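Iron-regulated outer membrane protein (Neisseria meningitidis, PDB 4B7O) is a TonB-dependent iron transporter of the outer membrane, possibly taking up iron in siderophore-bound form. Local coordinates at residues A[137-141]-A[142-146]. Numbering follows the deposited sequence.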
ATOM      1  N   PHE A 137      -4.606  -5.997   0.354  1.00 40.75           N
ATOM      2  CA  PHE A 137      -3.606  -6.717   1.176  1.00 42.24           C
ATOM      3  C   PHE A 137      -2.347  -5.866   1.415  1.00 47.79           C
ATOM      4  O   PHE A 137      -1.734  -5.374   0.444  1.00 44.61           O
ATOM      5  CB  PHE A 137      -3.201  -8.036   0.479  1.00 38.42           C
ATOM      6  CG  PHE A 137      -2.525  -9.019   1.396  1.00 43.20           C
ATOM      7  CD1 PHE A 137      -1.132  -8.930   1.680  1.00 42.63           C
ATOM      8  CD2 PHE A 137      -3.267 -10.042   2.007  1.00 39.99           C
ATOM      9  CE1 PHE A 137      -0.520  -9.829   2.568  1.00 39.62           C
ATOM     10  CE2 PHE A 137      -2.655 -10.934   2.885  1.00 38.72           C
ATOM     11  CZ  PHE A 137      -1.283 -10.837   3.165  1.00 37.79           C
ATOM     12  N   ILE A 138      -1.946  -5.714   2.683  1.00 40.89           N
ATOM     13  CA  ILE A 138      -0.737  -4.997   2.995  1.00 39.83           C
ATOM     14  C   ILE A 138       0.365  -5.923   3.473  1.00 38.63           C
ATOM     15  O   ILE A 138       0.183  -6.648   4.436  1.00 43.01           O
ATOM     16  CB  ILE A 138      -0.948  -3.948   4.093  1.00 41.94           C
ATOM     17  CG1 ILE A 138      -1.996  -2.927   3.656  1.00 44.19           C
ATOM     18  CG2 ILE A 138       0.379  -3.257   4.311  1.00 44.41           C
ATOM     19  CD1 ILE A 138      -2.512  -1.983   4.740  1.00 51.55           C
ATOM     20  N   VAL A 139       1.534  -5.853   2.847  1.00 42.43           N
ATOM     21  CA  VAL A 139       2.634  -6.830   3.085  1.00 40.68           C
ATOM     22  C   VAL A 139       3.198  -6.822   4.519  1.00 40.76           C
ATOM     23  O   VAL A 139       3.089  -5.844   5.247  1.00 41.09           O
ATOM     24  CB  VAL A 139       3.803  -6.586   2.110  1.00 42.51           C
ATOM     25  CG1 VAL A 139       4.550  -5.323   2.525  1.00 41.22           C
ATOM     26  CG2 VAL A 139       4.739  -7.781   2.072  1.00 42.30           C
ATOM     27  N   ASP A 140       3.808  -7.920   4.914  1.00 37.83           N
ATOM     28  CA  ASP A 140       4.207  -8.072   6.282  1.00 41.23           C
ATOM     29  C   ASP A 140       5.682  -7.653   6.357  1.00 39.56           C
ATOM     30  O   ASP A 140       6.523  -8.191   5.662  1.00 41.22           O
ATOM     31  CB  ASP A 140       3.967  -9.529   6.672  1.00 43.31           C
ATOM     32  CG  ASP A 140       4.713  -9.934   7.923  1.00 50.30           C
ATOM     33  OD1 ASP A 140       4.909  -9.071   8.804  1.00 49.70           O
ATOM     34  OD2 ASP A 140       5.152 -11.115   8.012  1.00 49.90           O
ATOM     35  N   PRO A 141       5.998  -6.682   7.195  1.00 37.75           N
ATOM     36  CA  PRO A 141       7.353  -6.131   7.339  1.00 33.70           C
ATOM     37  C   PRO A 141       8.415  -7.129   7.655  1.00 36.49           C
ATOM     38  O   PRO A 141       9.602  -6.877   7.432  1.00 35.67           O
ATOM     39  CB  PRO A 141       7.226  -5.154   8.525  1.00 33.97           C
ATOM     40  CG  PRO A 141       5.921  -5.506   9.199  1.00 38.05           C
ATOM     41  CD  PRO A 141       5.030  -5.990   8.066  1.00 40.25           C
ATOM     42  N   ALA A 142       8.033  -8.253   8.227  1.00 37.24           N
ATOM     43  CA  ALA A 142       9.024  -9.290   8.451  1.00 40.42           C
ATOM     44  C   ALA A 142       9.805  -9.659   7.167  1.00 38.05           C
ATOM     45  O   ALA A 142      10.962  -9.987   7.201  1.00 38.89           O
ATOM     46  CB  ALA A 142       8.339 -10.528   9.036  1.00 48.05           C
ATOM     47  N   LEU A 143       9.147  -9.595   6.031  1.00 36.27           N
ATOM     48  CA  LEU A 143       9.746  -9.977   4.800  1.00 39.44           C
ATOM     49  C   LEU A 143      10.631  -8.891   4.147  1.00 40.39           C
ATOM     50  O   LEU A 143      11.481  -9.188   3.299  1.00 39.96           O
ATOM     51  CB  LEU A 143       8.605 -10.334   3.851  1.00 47.40           C
ATOM     52  CG  LEU A 143       7.759 -11.580   4.193  1.00 46.91           C
ATOM     53  CD1 LEU A 143       6.592 -11.615   3.227  1.00 55.91           C
ATOM     54  CD2 LEU A 143       8.554 -12.872   4.109  1.00 42.03           C
ATOM     55  N   VAL A 144      10.430  -7.641   4.527  1.00 36.67           N
ATOM     56  CA  VAL A 144      11.033  -6.560   3.770  1.00 37.67           C
ATOM     57  C   VAL A 144      12.419  -6.153   4.280  1.00 35.51           C
ATOM     58  O   VAL A 144      12.737  -6.353   5.440  1.00 38.03           O
ATOM     59  CB  VAL A 144      10.072  -5.364   3.668  1.00 34.40           C
ATOM     60  CG1 VAL A 144       8.685  -5.875   3.342  1.00 33.56           C
ATOM     61  CG2 VAL A 144      10.059  -4.575   4.962  1.00 35.97           C
ATOM     62  N   LYS A 145      13.244  -5.576   3.419  1.00 37.13           N
ATOM     63  CA  LYS A 145      14.496  -5.001   3.882  1.00 37.52           C
ATOM     64  C   LYS A 145      14.443  -3.472   3.961  1.00 40.34           C
ATOM     65  O   LYS A 145      15.129  -2.855   4.760  1.00 36.41           O
ATOM     66  CB  LYS A 145      15.657  -5.445   3.030  1.00 36.64           C
ATOM     67  CG  LYS A 145      15.674  -4.911   1.624  1.00 41.73           C
ATOM     68  CD  LYS A 145      17.112  -4.902   1.110  1.00 44.86           C
ATOM     69  CE  LYS A 145      17.157  -5.078  -0.398  1.00 47.83           C
ATOM     70  NZ  LYS A 145      18.244  -4.275  -1.016  1.00 51.08           N
ATOM     71  N   VAL A 146      13.588  -2.882   3.150  1.00 37.55           N
ATOM     72  CA  VAL A 146      13.554  -1.484   3.009  1.00 37.47           C
ATOM     73  C   VAL A 146      12.103  -1.151   2.637  1.00 36.07           C
ATOM     74  O   VAL A 146      11.482  -1.912   1.901  1.00 35.01           O
ATOM     75  CB  VAL A 146      14.590  -1.130   1.904  1.00 39.65           C
ATOM     76  CG1 VAL A 146      13.991  -0.970   0.525  1.00 39.19           C
ATOM     77  CG2 VAL A 146      15.352   0.097   2.269  1.00 47.01           C
TER
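Asp140 carries its carboxylate carbon opposite its backbone N about the first side-chain bond (chi1 163°), which lays the acid beside the amide of Ala142. Asp140 OD1 takes a weak hydrogen bond from Ala142 N at 3.3 Å, forming an Asx turn across Pro141. Asp140 to Leu143 also form a beta turn, closed by Leu143 N on Asp140 O at 3.0 Å, so Asp140 accepts through both side chain and backbone. A second turn, of type I, overlaps the first: Val144 N reaches Pro141 O at 3.1 Å, from above the carbonyl plane, 68° out of it. Together the turns bend the plug-domain chain through roughly a right angle and lead it into strand 144-150.

The other carboxylate oxygen, Asp140 OD2, lies against the methyl of Ala142, 3.4 Å from Ala142 CB. It also hydrogen-bonds Ser250 OG on barrel strand 246-259, which ties the plug to the barrel wall, so each carboxylate oxygen has a donor, Ala142 N weakly on OD1 and Ser250 OG on OD2. Pro141 O has a second donor as well, Lys77 NZ.

On the apolar side, Val139 makes loose contacts with both methyls: CG2 with Leu143 CD1 at 4.4 Å, CG1 with Val144 CG1 at 4.3 Å. Val139 and Leu143 both continue onto Met271 of barrel strand 264-276, and Met85 of helix 85-88 packs on Val139 and Pro141. Val144, at chi1 -44°, has one methyl wedged between its backbone N and carbonyl carbon; that methyl, CG2, comes within 3.4 Å of Pro141 O and 3.9 Å of Pro141 CA.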